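Local structure of Ribose/Galactose Isomerase (Vibrio parahaemolyticus, 3ONO) at residues K5-M10 / K65-V70; M10-A15 / D46-Y51; L54-S59 / E181-A186; D170-L175 / P203-Y208. The protein probably interconverts aldose and ketose forms of a sugar phosphate as an isomerase of the LacAB/RpiB family. All blocks are in the same frame, centred on the assembly; numbering follows the deposited sequence. Where two conformers were deposited one is given.

Contact 1: K5-M10 / K65-V70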
loop_
_atom_site.group_PDB
_atom_site.type_symbol
_atom_site.label_atom_id
_atom_site.label_comp_id
_atom_site.label_asym_id
_atom_site.label_seq_id
_atom_site.Cartn_x
_atom_site.Cartn_y
_atom_site.Cartn_z
ATOM N N LYS A 5 -11.073 -17.229 21.590
ATOM C CA LYS A 5 -9.847 -18.000 21.603
ATOM C C LYS A 5 -9.259 -17.819 20.199
ATOM O O LYS A 5 -9.947 -18.060 19.202
ATOM C CB LYS A 5 -10.136 -19.472 21.870
ATOM C CG LYS A 5 -10.606 -19.728 23.300
ATOM C CD LYS A 5 -10.784 -21.233 23.560
ATOM C CE LYS A 5 -12.076 -21.763 22.965
ATOM N NZ LYS A 5 -13.255 -21.541 23.858
ATOM N N ILE A 6 -8.012 -17.372 20.130
ATOM C CA ILE A 6 -7.354 -17.098 18.851
ATOM C C ILE A 6 -6.128 -17.991 18.674
ATOM O O ILE A 6 -5.254 -18.019 19.542
ATOM C CB ILE A 6 -6.905 -15.632 18.782
ATOM C CG1 ILE A 6 -8.076 -14.693 19.102
ATOM C CG2 ILE A 6 -6.295 -15.309 17.403
ATOM C CD1 ILE A 6 -7.660 -13.217 19.349
ATOM N N ALA A 7 -6.048 -18.707 17.558
ATOM C CA ALA A 7 -4.862 -19.514 17.278
ATOM C C ALA A 7 -3.969 -18.825 16.257
ATOM O O ALA A 7 -4.434 -18.479 15.176
ATOM C CB ALA A 7 -5.262 -20.901 16.744
ATOM N N LEU A 8 -2.695 -18.641 16.597
ATOM C CA LEU A 8 -1.712 -18.148 15.636
ATOM C C LEU A 8 -1.029 -19.371 15.036
ATOM O O LEU A 8 -0.641 -20.281 15.773
ATOM C CB LEU A 8 -0.671 -17.278 16.335
ATOM C CG LEU A 8 0.545 -16.880 15.506
ATOM C CD1 LEU A 8 0.097 -16.031 14.331
ATOM C CD2 LEU A 8 1.525 -16.103 16.405
HETATM N N MSE A 9 -0.894 -19.418 13.716
HETATM C CA MSE A 9 -0.231 -20.573 13.103
HETATM C C MSE A 9 0.611 -20.145 11.912
HETATM O O MSE A 9 0.095 -19.574 10.949
HETATM C CB MSE A 9 -1.248 -21.654 12.712
HETATM C CG MSE A 9 -2.322 -21.174 11.784
HETATM SE SE MSE A 9 -3.586 -22.616 11.411
HETATM C CE MSE A 9 -4.412 -22.748 13.142
HETATM N N MSE A 10 1.913 -20.401 11.999
HETATM C CA MSE A 10 2.856 -19.990 10.962
HETATM C C MSE A 10 3.648 -21.191 10.430
HETATM O O MSE A 10 3.786 -22.208 11.123
HETATM C CB MSE A 10 3.743 -18.847 11.458
HETATM C CG MSE A 10 2.954 -17.570 11.577
HETATM SE SE MSE A 10 3.875 -16.189 12.586
HETATM C CE MSE A 10 5.350 -15.916 11.339
ATOM N N LYS A 65 -14.526 -26.290 17.060
ATOM C CA LYS A 65 -14.794 -25.202 17.978
ATOM C C LYS A 65 -13.737 -25.029 19.066
ATOM O O LYS A 65 -13.973 -24.350 20.060
ATOM C CB LYS A 65 -16.197 -25.315 18.561
ATOM C CG LYS A 65 -17.281 -25.297 17.496
ATOM C CD LYS A 65 -18.652 -25.322 18.134
ATOM C CE LYS A 65 -19.749 -25.662 17.128
ATOM N NZ LYS A 65 -21.075 -25.833 17.808
ATOM N N ALA A 66 -12.560 -25.605 18.854
ATOM C CA ALA A 66 -11.443 -25.424 19.782
ATOM C C ALA A 66 -11.006 -23.970 19.869
ATOM O O ALA A 66 -10.587 -23.502 20.928
ATOM C CB ALA A 66 -10.263 -26.306 19.387
ATOM N N VAL A 67 -11.079 -23.258 18.749
ATOM C CA VAL A 67 -10.825 -21.829 18.752
ATOM C C VAL A 67 -11.893 -21.111 17.938
ATOM O O VAL A 67 -12.644 -21.734 17.182
ATOM C CB VAL A 67 -9.421 -21.455 18.211
ATOM C CG1 VAL A 67 -8.334 -22.216 18.960
ATOM C CG2 VAL A 67 -9.342 -21.693 16.712
ATOM N N ASP A 68 -11.938 -19.790 18.107
ATOM C CA ASP A 68 -12.917 -18.946 17.442
ATOM C C ASP A 68 -12.341 -18.230 16.231
ATOM O O ASP A 68 -13.093 -17.838 15.346
ATOM C CB ASP A 68 -13.461 -17.899 18.413
ATOM C CG ASP A 68 -14.023 -18.525 19.677
ATOM O OD1 ASP A 68 -14.915 -19.387 19.537
ATOM O OD2 ASP A 68 -13.549 -18.166 20.781
ATOM N N PHE A 69 -11.020 -18.073 16.184
ATOM C CA PHE A 69 -10.396 -17.237 15.157
ATOM C C PHE A 69 -8.975 -17.724 14.915
ATOM O O PHE A 69 -8.294 -18.170 15.842
ATOM C CB PHE A 69 -10.354 -15.778 15.629
ATOM C CG PHE A 69 -10.282 -14.769 14.499
ATOM C CD1 PHE A 69 -9.061 -14.368 13.998
ATOM C CD2 PHE A 69 -11.440 -14.239 13.946
ATOM C CE1 PHE A 69 -8.980 -13.426 12.969
ATOM C CE2 PHE A 69 -11.378 -13.294 12.903
ATOM C CZ PHE A 69 -10.141 -12.895 12.415
ATOM N N VAL A 70 -8.533 -17.635 13.668
ATOM C CA VAL A 70 -7.188 -18.042 13.289
ATOM C C VAL A 70 -6.404 -16.872 12.695
ATOM O O VAL A 70 -6.895 -16.173 11.820
ATOM C CB VAL A 70 -7.252 -19.199 12.264
ATOM C CG1 VAL A 70 -5.893 -19.402 11.566
ATOM C CG2 VAL A 70 -7.741 -20.480 12.965
HETATM O O HOH W 1 -14.925 -21.769 20.918
HETATM O O HOH W 2 -14.628 -18.875 23.203
HETATM O O HOH W 3 -14.112 -24.548 23.015
#
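Phe69 brings its ring obliquely to CG2 of Ile6, on the same side of the sheet, and Phe137 meets that ring edge-to-face. The other flat group is the carboxylate of Asp68. Its OD2 accepts the backbone N of Lys5 at 2.8 Å, on the anti side and 21° out of the carboxylate plane. The bond is nearly straight, 170° at the hydrogen. Lys5 O in turn takes the backbone N of Asp68 at 2.9 Å and, more weakly, that of Phe69. Further along, Ala7 N binds Phe69 O at 2.9 Å.

The bend at chi3 lays Lys5 CE 3.1 Å from Ala66 O, and the bend at chi4 then sets NZ. That NZ stays 4.6 Å from Asp68 OD2, too far for a salt bridge. Water 2 joins the two atoms, while water 1 links Asp68 OD1 to Lys65 O. Ala66 O is buried and has no polar partner.

On the opposite face, Ala7 CB lies 4.0 Å from Val67 CG1. Met9, a selenomethionine, lays SE and CE against Val70 CG1, each at 4.0 Å. Leu54, Met57 and Leu61 of helix 51-63 also touch Met9.

Strands 5-8 and 69-74 are parallel neighbours inside the sheet; helix 51-63 runs into the second of them. This is the core of a Rossmann-like alpha-beta-alpha sandwich.

Contact 2: M10-A15 / D46-Y51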
loop_
_atom_site.group_PDB
_atom_site.type_symbol
_atom_site.label_atom_id
_atom_site.label_comp_id
_atom_site.label_asym_id
_atom_site.label_seq_id
_atom_site.Cartn_x
_atom_site.Cartn_y
_atom_site.Cartn_z
HETATM N N MSE A 10 1.913 -20.401 11.999
HETATM C CA MSE A 10 2.856 -19.990 10.962
HETATM C C MSE A 10 3.648 -21.191 10.430
HETATM O O MSE A 10 3.786 -22.208 11.123
HETATM C CB MSE A 10 3.743 -18.847 11.458
HETATM C CG MSE A 10 2.954 -17.570 11.577
HETATM SE SE MSE A 10 3.875 -16.189 12.586
HETATM C CE MSE A 10 5.350 -15.916 11.339
ATOM N N GLU A 11 4.109 -21.082 9.186
ATOM C CA GLU A 11 4.792 -22.180 8.502
ATOM C C GLU A 11 6.293 -21.901 8.312
ATOM O O GLU A 11 6.813 -20.899 8.801
ATOM C CB GLU A 11 4.125 -22.505 7.156
ATOM C CG GLU A 11 3.894 -21.275 6.267
ATOM C CD GLU A 11 5.180 -20.625 5.791
ATOM O OE1 GLU A 11 5.482 -19.533 6.289
ATOM O OE2 GLU A 11 5.875 -21.193 4.925
ATOM N N ASN A 12 6.983 -22.824 7.631
ATOM C CA ASN A 12 8.445 -22.842 7.681
ATOM C C ASN A 12 9.112 -21.607 7.084
ATOM O O ASN A 12 10.128 -21.120 7.604
ATOM C CB ASN A 12 8.999 -24.134 7.062
ATOM C CG ASN A 12 8.864 -24.162 5.556
ATOM O OD1 ASN A 12 9.735 -23.648 4.836
ATOM N ND2 ASN A 12 7.765 -24.748 5.060
ATOM N N SER A 13 8.560 -21.074 6.002
ATOM C CA SER A 13 9.272 -19.972 5.342
ATOM C C SER A 13 9.350 -18.725 6.229
ATOM O O SER A 13 10.311 -17.942 6.145
ATOM C CB SER A 13 8.680 -19.637 3.957
ATOM O OG SER A 13 7.438 -18.942 4.030
ATOM N N GLN A 14 8.349 -18.549 7.089
ATOM C CA GLN A 14 8.287 -17.364 7.957
ATOM C C GLN A 14 8.484 -17.674 9.444
ATOM O O GLN A 14 8.234 -16.827 10.299
ATOM C CB GLN A 14 6.951 -16.646 7.765
ATOM C CG GLN A 14 6.624 -16.384 6.315
ATOM C CD GLN A 14 7.732 -15.616 5.613
ATOM O OE1 GLN A 14 8.219 -14.598 6.121
ATOM N NE2 GLN A 14 8.148 -16.108 4.445
ATOM N N ALA A 15 8.955 -18.874 9.749
ATOM C CA ALA A 15 9.025 -19.337 11.134
ATOM C C ALA A 15 9.938 -18.499 12.013
ATOM O O ALA A 15 9.690 -18.390 13.211
ATOM C CB ALA A 15 9.449 -20.809 11.189
ATOM N N ASP A 46 11.441 -25.957 14.680
ATOM C CA ASP A 46 10.268 -26.604 15.257
ATOM C C ASP A 46 9.657 -27.630 14.303
ATOM O O ASP A 46 10.033 -27.695 13.130
ATOM C CB ASP A 46 9.230 -25.532 15.621
ATOM C CG ASP A 46 8.109 -26.076 16.476
ATOM O OD1 ASP A 46 8.322 -27.112 17.145
ATOM O OD2 ASP A 46 7.015 -25.471 16.484
ATOM N N HIS A 47 8.727 -28.438 14.822
ATOM C CA HIS A 47 7.960 -29.394 14.021
ATOM C C HIS A 47 7.567 -28.737 12.701
ATOM O O HIS A 47 6.865 -27.735 12.710
ATOM C CB HIS A 47 6.711 -29.798 14.792
ATOM C CG HIS A 47 5.775 -30.688 14.031
ATOM N ND1 HIS A 47 6.052 -32.010 13.758
ATOM C CD2 HIS A 47 4.557 -30.440 13.494
ATOM C CE1 HIS A 47 5.036 -32.545 13.103
ATOM N NE2 HIS A 47 4.119 -31.611 12.922
ATOM N N HIS A 48 8.026 -29.304 11.585
ATOM C CA HIS A 48 7.988 -28.627 10.279
ATOM C C HIS A 48 6.584 -28.622 9.662
ATOM O O HIS A 48 5.912 -29.659 9.625
ATOM C CB HIS A 48 8.976 -29.305 9.325
ATOM C CG HIS A 48 9.205 -28.559 8.049
ATOM N ND1 HIS A 48 8.427 -28.740 6.926
ATOM C CD2 HIS A 48 10.145 -27.646 7.713
ATOM C CE1 HIS A 48 8.867 -27.953 5.959
ATOM N NE2 HIS A 48 9.912 -27.283 6.409
ATOM N N LEU A 49 6.170 -27.447 9.176
ATOM C CA LEU A 49 4.863 -27.235 8.560
ATOM C C LEU A 49 4.992 -26.414 7.277
ATOM O O LEU A 49 5.874 -25.545 7.164
ATOM C CB LEU A 49 3.979 -26.432 9.513
ATOM C CG LEU A 49 3.643 -27.019 10.880
ATOM C CD1 LEU A 49 2.718 -26.044 11.595
ATOM C CD2 LEU A 49 2.965 -28.384 10.710
ATOM N N THR A 50 4.090 -26.646 6.328
ATOM C CA THR A 50 3.970 -25.747 5.178
ATOM C C THR A 50 2.601 -25.090 5.234
ATOM O O THR A 50 1.772 -25.423 6.090
ATOM C CB THR A 50 3.996 -26.496 3.841
ATOM O OG1 THR A 50 2.763 -27.204 3.678
ATOM C CG2 THR A 50 5.152 -27.472 3.767
ATOM N N TYR A 51 2.326 -24.208 4.283
ATOM C CA TYR A 51 1.007 -23.580 4.277
ATOM C C TYR A 51 -0.122 -24.565 3.993
ATOM O O TYR A 51 -1.276 -24.258 4.276
ATOM C CB TYR A 51 0.945 -22.379 3.318
ATOM C CG TYR A 51 1.116 -22.700 1.854
ATOM C CD1 TYR A 51 0.059 -23.223 1.100
ATOM C CD2 TYR A 51 2.333 -22.435 1.200
ATOM C CE1 TYR A 51 0.206 -23.475 -0.256
ATOM C CE2 TYR A 51 2.490 -22.700 -0.157
ATOM C CZ TYR A 51 1.424 -23.236 -0.873
ATOM O OH TYR A 51 1.549 -23.492 -2.223
HETATM O O HOH W 4 4.957 -23.218 3.393
#
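Asn12 turns its CG between its own backbone N and carbonyl carbon (chi1 72°), which carries the side-chain amide back toward Leu49 O. Glu11 has the same kind of first torsion (chi1 50°) and a second bend at chi2. That fold sends its carboxylate over the turn that follows. Its CB stays behind, 3.5 Å from Leu49 O and close to the carbonyl carbon of Thr50.

Leu49 O is gripped twice by one residue. The backbone N of Asn12 donates at 3.0 Å and ND2 at 2.9 Å, from opposite faces of the carbonyl plane. The ND2 bond is the straighter one, and the oxygen lies in the amide plane of Asn12. The ring plane of His48 and the amide plane of Asn12 are only 19° apart. His48 NE2 comes to 3.3 Å from Asn12 CB and nearly as close to CG.

The carboxylate of Glu11 receives the next residues of its own segment. Ser13 N and Ser13 OG both donate to OE2, and Gln14 N donates to OE1. Water 4 donates to OE2 and accepts from the backbone N of Tyr51, in the first turn of helix 51-63. Thr50 is the N-cap of that helix, its OG1 bonded to the backbone N of Ile52. Asn156 of a second subunit packs on Thr50 and Tyr51.

Two loops at the C-terminal ends of strands 5-8 and 35-38 are thus tied by polar bonds. One carbonyl with two donors fixes the Asn12 amide. One carboxylate with several donors holds the turn and reaches the other loop through water 4.

Contact 3: L54-S59 / E181-A186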
loop_
_atom_site.group_PDB
_atom_site.type_symbol
_atom_site.label_atom_id
_atom_site.label_comp_id
_atom_site.label_asym_id
_atom_site.label_seq_id
_atom_site.Cartn_x
_atom_site.Cartn_y
_atom_site.Cartn_z
ATOM N N LEU A 54 -1.184 -25.658 7.422
ATOM C CA LEU A 54 -1.904 -24.584 8.098
ATOM C C LEU A 54 -3.413 -24.652 7.849
ATOM O O LEU A 54 -4.221 -24.473 8.777
ATOM C CB LEU A 54 -1.357 -23.205 7.673
ATOM C CG LEU A 54 0.116 -22.939 7.991
ATOM C CD1 LEU A 54 0.525 -21.528 7.508
ATOM C CD2 LEU A 54 0.417 -23.092 9.488
ATOM N N GLY A 55 -3.810 -24.852 6.602
ATOM C CA GLY A 55 -5.228 -24.908 6.289
ATOM C C GLY A 55 -5.917 -26.053 7.016
ATOM O O GLY A 55 -7.046 -25.918 7.515
ATOM N N ILE A 56 -5.250 -27.204 7.062
ATOM C CA ILE A 56 -5.834 -28.375 7.732
ATOM C C ILE A 56 -5.985 -28.102 9.229
ATOM O O ILE A 56 -7.023 -28.411 9.838
ATOM C CB ILE A 56 -4.952 -29.624 7.510
ATOM C CG1 ILE A 56 -4.956 -29.997 6.032
ATOM C CG2 ILE A 56 -5.448 -30.809 8.358
ATOM C CD1 ILE A 56 -3.781 -30.886 5.627
HETATM N N MSE A 57 -4.947 -27.515 9.819
HETATM C CA MSE A 57 -5.003 -27.093 11.220
HETATM C C MSE A 57 -6.118 -26.091 11.474
HETATM O O MSE A 57 -6.831 -26.186 12.475
HETATM C CB MSE A 57 -3.646 -26.518 11.663
HETATM C CG MSE A 57 -2.544 -27.534 11.476
HETATM SE SE MSE A 57 -0.773 -26.753 11.416
HETATM C CE MSE A 57 -0.577 -26.648 13.328
ATOM N N ALA A 58 -6.298 -25.133 10.572
ATOM C CA ALA A 58 -7.361 -24.154 10.793
ATOM C C ALA A 58 -8.710 -24.862 10.764
ATOM O O ALA A 58 -9.596 -24.578 11.587
ATOM C CB ALA A 58 -7.311 -23.062 9.737
ATOM N N SER A 59 -8.874 -25.787 9.821
ATOM C CA SER A 59 -10.148 -26.522 9.755
ATOM C C SER A 59 -10.390 -27.299 11.042
ATOM O O SER A 59 -11.477 -27.229 11.625
ATOM C CB SER A 59 -10.215 -27.493 8.566
ATOM O OG SER A 59 -11.457 -28.206 8.606
ATOM N N GLU A 181 -0.799 -38.529 5.451
ATOM C CA GLU A 181 0.496 -38.004 5.888
ATOM C C GLU A 181 0.388 -36.497 6.208
ATOM O O GLU A 181 0.959 -36.014 7.179
ATOM C CB GLU A 181 1.551 -38.189 4.794
ATOM C CG GLU A 181 2.643 -39.224 5.082
ATOM C CD GLU A 181 4.044 -38.723 4.658
ATOM O OE1 GLU A 181 4.456 -38.921 3.479
ATOM O OE2 GLU A 181 4.731 -38.119 5.517
ATOM N N LEU A 182 -0.328 -35.770 5.364
ATOM C CA LEU A 182 -0.504 -34.336 5.585
ATOM C C LEU A 182 -1.232 -34.094 6.889
ATOM O O LEU A 182 -0.842 -33.229 7.656
ATOM C CB LEU A 182 -1.290 -33.681 4.459
ATOM C CG LEU A 182 -0.620 -33.531 3.099
ATOM C CD1 LEU A 182 -1.645 -33.028 2.105
ATOM C CD2 LEU A 182 0.577 -32.561 3.167
ATOM N N VAL A 183 -2.295 -34.851 7.152
ATOM C CA VAL A 183 -3.079 -34.569 8.345
ATOM C C VAL A 183 -2.295 -34.949 9.599
ATOM O O VAL A 183 -2.334 -34.227 10.605
ATOM C CB VAL A 183 -4.440 -35.272 8.326
ATOM C CG1 VAL A 183 -5.300 -34.761 9.482
ATOM C CG2 VAL A 183 -5.138 -35.040 6.978
ATOM N N LYS A 184 -1.594 -36.085 9.554
ATOM C CA LYS A 184 -0.758 -36.485 10.685
ATOM C C LYS A 184 0.263 -35.403 11.027
ATOM O O LYS A 184 0.500 -35.095 12.209
ATOM C CB LYS A 184 -0.028 -37.807 10.402
ATOM C CG LYS A 184 -0.930 -39.002 10.273
ATOM C CD LYS A 184 -0.101 -40.240 9.896
ATOM C CE LYS A 184 -0.929 -41.513 9.947
ATOM N NZ LYS A 184 -1.890 -41.582 8.816
ATOM N N THR A 185 0.875 -34.833 9.997
ATOM C CA THR A 185 1.853 -33.764 10.206
ATOM C C THR A 185 1.161 -32.553 10.816
ATOM O O THR A 185 1.665 -31.948 11.757
ATOM C CB THR A 185 2.557 -33.374 8.896
ATOM O OG1 THR A 185 3.366 -34.482 8.452
ATOM C CG2 THR A 185 3.449 -32.122 9.114
ATOM N N ALA A 186 -0.020 -32.226 10.292
ATOM C CA ALA A 186 -0.754 -31.040 10.766
ATOM C C ALA A 186 -1.058 -31.113 12.267
ATOM O O ALA A 186 -0.993 -30.097 12.964
ATOM C CB ALA A 186 -2.047 -30.840 9.957
#
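Ile56 leaves its helix toward helix 180-186 and crosses Leu182 and Val183 at about right angles. Its two branches divide the work. CG1 stands anti to the carbonyl carbon (chi1 -66°) and carries CD1 to 3.9 Å from Leu182 CB. CG2, the other branch, rests 3.8 Å from Ala186 CB and 4.1 Å from Val183 CG1. The isoleucine is therefore spread over three residues of one face of helix 180-186.

Met57, a selenomethionine, meets Ala186. Its CG touches Ala186 twice, at 3.7 Å from CB and 3.3 Å from the carbonyl O. The chain then bends at chi3 (83°). This keeps the methyl CE near the same oxygen, at 3.5 Å, with SE only slightly farther off. Ala186 CB thus touches both Met57 CG and Ile56 CG2, and its small side chain lets the backbones come near, with the CA atoms of Met57 and Ala186 5.8 Å apart.

No hydrogen bond joins the two segments, and the contact is apolar packing between helices. Their axes approach to 9.1 Å and cross at -68°, a steep angle, consistent with the short contact.

Helix 51-63 packs on the central sheet, where Leu54 and Met57 meet Met9 beyond strand 5-8. Helix 180-186 lies on its outer side. Val183 also touches Tyr208 and Leu212 of helix 203-212, and Val163 of a second subunit packs on Leu182. Helix 51-63 is thus sandwiched between the sheet and the C-terminal helices.

Contact 4: D170-L175 / P203-Y208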
loop_
_atom_site.group_PDB
_atom_site.type_symbol
_atom_site.label_atom_id
_atom_site.label_comp_id
_atom_site.label_asym_id
_atom_site.label_seq_id
_atom_site.Cartn_x
_atom_site.Cartn_y
_atom_site.Cartn_z
ATOM N N ASP A 170 -18.552 -33.865 4.070
ATOM C CA ASP A 170 -18.653 -33.673 5.509
ATOM C C ASP A 170 -17.232 -33.495 6.048
ATOM O O ASP A 170 -16.277 -34.013 5.467
ATOM C CB ASP A 170 -19.364 -34.872 6.169
ATOM C CG ASP A 170 -20.841 -34.964 5.791
ATOM O OD1 ASP A 170 -21.411 -33.965 5.298
ATOM O OD2 ASP A 170 -21.442 -36.040 6.011
ATOM N N VAL A 171 -17.073 -32.739 7.129
ATOM C CA VAL A 171 -15.725 -32.420 7.606
ATOM C C VAL A 171 -14.810 -33.633 7.781
ATOM O O VAL A 171 -13.717 -33.699 7.206
ATOM C CB VAL A 171 -15.760 -31.597 8.889
ATOM C CG1 VAL A 171 -14.347 -31.402 9.424
ATOM C CG2 VAL A 171 -16.415 -30.254 8.614
ATOM N N VAL A 172 -15.248 -34.609 8.562
ATOM C CA VAL A 172 -14.365 -35.735 8.816
ATOM C C VAL A 172 -14.099 -36.557 7.563
ATOM O O VAL A 172 -12.951 -36.930 7.311
ATOM C CB VAL A 172 -14.831 -36.575 10.008
ATOM C CG1 VAL A 172 -13.946 -37.797 10.158
ATOM C CG2 VAL A 172 -14.783 -35.718 11.263
ATOM N N GLU A 173 -15.134 -36.807 6.758
ATOM C CA GLU A 173 -14.954 -37.533 5.504
ATOM C C GLU A 173 -13.919 -36.832 4.639
ATOM O O GLU A 173 -13.082 -37.475 4.013
ATOM C CB GLU A 173 -16.252 -37.636 4.700
ATOM C CG GLU A 173 -16.071 -38.484 3.435
ATOM C CD GLU A 173 -17.358 -38.715 2.642
ATOM O OE1 GLU A 173 -18.458 -38.528 3.205
ATOM O OE2 GLU A 173 -17.260 -39.097 1.449
ATOM N N GLY A 174 -14.019 -35.509 4.568
ATOM C CA GLY A 174 -13.067 -34.733 3.779
ATOM C C GLY A 174 -11.644 -34.861 4.295
ATOM O O GLY A 174 -10.683 -35.002 3.514
ATOM N N LEU A 175 -11.489 -34.825 5.609
ATOM C CA LEU A 175 -10.160 -34.918 6.191
ATOM C C LEU A 175 -9.585 -36.297 5.885
ATOM O O LEU A 175 -8.388 -36.445 5.650
ATOM C CB LEU A 175 -10.205 -34.691 7.697
ATOM C CG LEU A 175 -10.461 -33.246 8.134
ATOM C CD1 LEU A 175 -10.605 -33.192 9.649
ATOM C CD2 LEU A 175 -9.353 -32.288 7.627
ATOM N N PRO A 203 -16.764 -34.451 19.485
ATOM C CA PRO A 203 -16.083 -35.722 19.717
ATOM C C PRO A 203 -15.628 -36.449 18.463
ATOM O O PRO A 203 -14.568 -37.084 18.508
ATOM C CB PRO A 203 -17.146 -36.550 20.458
ATOM C CG PRO A 203 -17.913 -35.517 21.231
ATOM C CD PRO A 203 -17.978 -34.307 20.308
ATOM N N GLU A 204 -16.401 -36.403 17.381
ATOM C CA GLU A 204 -16.012 -37.156 16.199
ATOM C C GLU A 204 -14.644 -36.691 15.682
ATOM O O GLU A 204 -13.827 -37.505 15.221
ATOM C CB GLU A 204 -17.056 -37.089 15.079
ATOM C CG GLU A 204 -16.664 -38.006 13.906
ATOM C CD GLU A 204 -17.590 -37.932 12.692
ATOM O OE1 GLU A 204 -18.373 -36.956 12.589
ATOM O OE2 GLU A 204 -17.516 -38.860 11.835
ATOM N N ILE A 205 -14.405 -35.385 15.766
ATOM C CA ILE A 205 -13.126 -34.833 15.316
ATOM C C ILE A 205 -11.996 -35.254 16.261
ATOM O O ILE A 205 -10.938 -35.700 15.817
ATOM C CB ILE A 205 -13.189 -33.311 15.174
ATOM C CG1 ILE A 205 -14.267 -32.936 14.152
ATOM C CG2 ILE A 205 -11.822 -32.766 14.752
ATOM C CD1 ILE A 205 -14.363 -31.425 13.885
ATOM N N ALA A 206 -12.242 -35.156 17.564
ATOM C CA ALA A 206 -11.256 -35.598 18.540
ATOM C C ALA A 206 -10.883 -37.063 18.305
ATOM O O ALA A 206 -9.703 -37.425 18.285
ATOM C CB ALA A 206 -11.785 -35.412 19.941
ATOM N N GLU A 207 -11.884 -37.914 18.120
ATOM C CA GLU A 207 -11.603 -39.331 17.923
ATOM C C GLU A 207 -10.795 -39.564 16.654
ATOM O O GLU A 207 -9.879 -40.391 16.634
ATOM C CB GLU A 207 -12.891 -40.157 17.924
ATOM C CG GLU A 207 -13.475 -40.365 19.319
ATOM C CD GLU A 207 -12.486 -41.008 20.286
ATOM O OE1 GLU A 207 -11.982 -42.111 19.979
ATOM O OE2 GLU A 207 -12.208 -40.402 21.347
ATOM N N TYR A 208 -11.119 -38.821 15.598
ATOM C CA TYR A 208 -10.375 -38.940 14.352
ATOM C C TYR A 208 -8.929 -38.499 14.550
ATOM O O TYR A 208 -8.006 -39.200 14.134
ATOM C CB TYR A 208 -11.020 -38.108 13.237
ATOM C CG TYR A 208 -10.119 -37.938 12.039
ATOM C CD1 TYR A 208 -9.777 -39.024 11.243
ATOM C CD2 TYR A 208 -9.611 -36.677 11.697
ATOM C CE1 TYR A 208 -8.948 -38.883 10.149
ATOM C CE2 TYR A 208 -8.784 -36.522 10.597
ATOM C CZ TYR A 208 -8.456 -37.620 9.828
ATOM O OH TYR A 208 -7.629 -37.483 8.743
#
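Val172 presses CG2 against two residues of helix 203-212. It lies 4.0 Å from Ile205 CG1 and 3.9 Å from Glu204 CD. With Glu204 CG anti to the backbone N (chi1 -175°) and the chain extended beyond it, the carboxylate is carried to Val172. The other methyl of Val172, CG1, comes to 4.3 Å from Tyr208 CB.

One turn on, Leu175 meets the Tyr208 ring obliquely, with CB 3.7 Å from CE2 and CD1 close to the same carbon. The phenol oxygen ends 3.3 Å from Leu175 O, and its clear partner is Gln180 NE2. At the start of the helix, Val171 CG1 only grazes Ile205 CD1, at 4.5 Å.

The next shell is helix 51-63. Its Ile60 touches both Leu175 and Ile205, and Asn63 touches Val171 and Ile205. The segments 171-175 and 203-208 run nearly parallel, 20° apart, with axes 10.6 Å from each other.

Chemically, this is a mainly apolar contact of aliphatic groups and one aromatic ring, with polar groups at its ends. The bond from Gln180 to the Tyr208 hydroxyl fixes the far end of the ring, while Glu204, at the exposed margin, lays CG and its carboxylate against Val172.

Contacts 1 and 2 share Met10: the chain leaves strand 5-8 in contact 1 and enters the loop of contact 2, with centres 16 Å apart. Helix 51-63 joins the set. It starts at the end of contact 2, supplies one side of contact 3, and is followed by strand 69-74 of contact 1. Contact 3 touches all three others, reaching contact 4 through both its helices. Its centre lies 14 Å from that of contact 1 and 12 Å from those of contacts 2 and 4. Contact 4 opens after contacts 1 and 2 have closed, and its segments alternate with those of contact 3. The C-terminal helices thus fold back onto the sheet domain through helix 51-63.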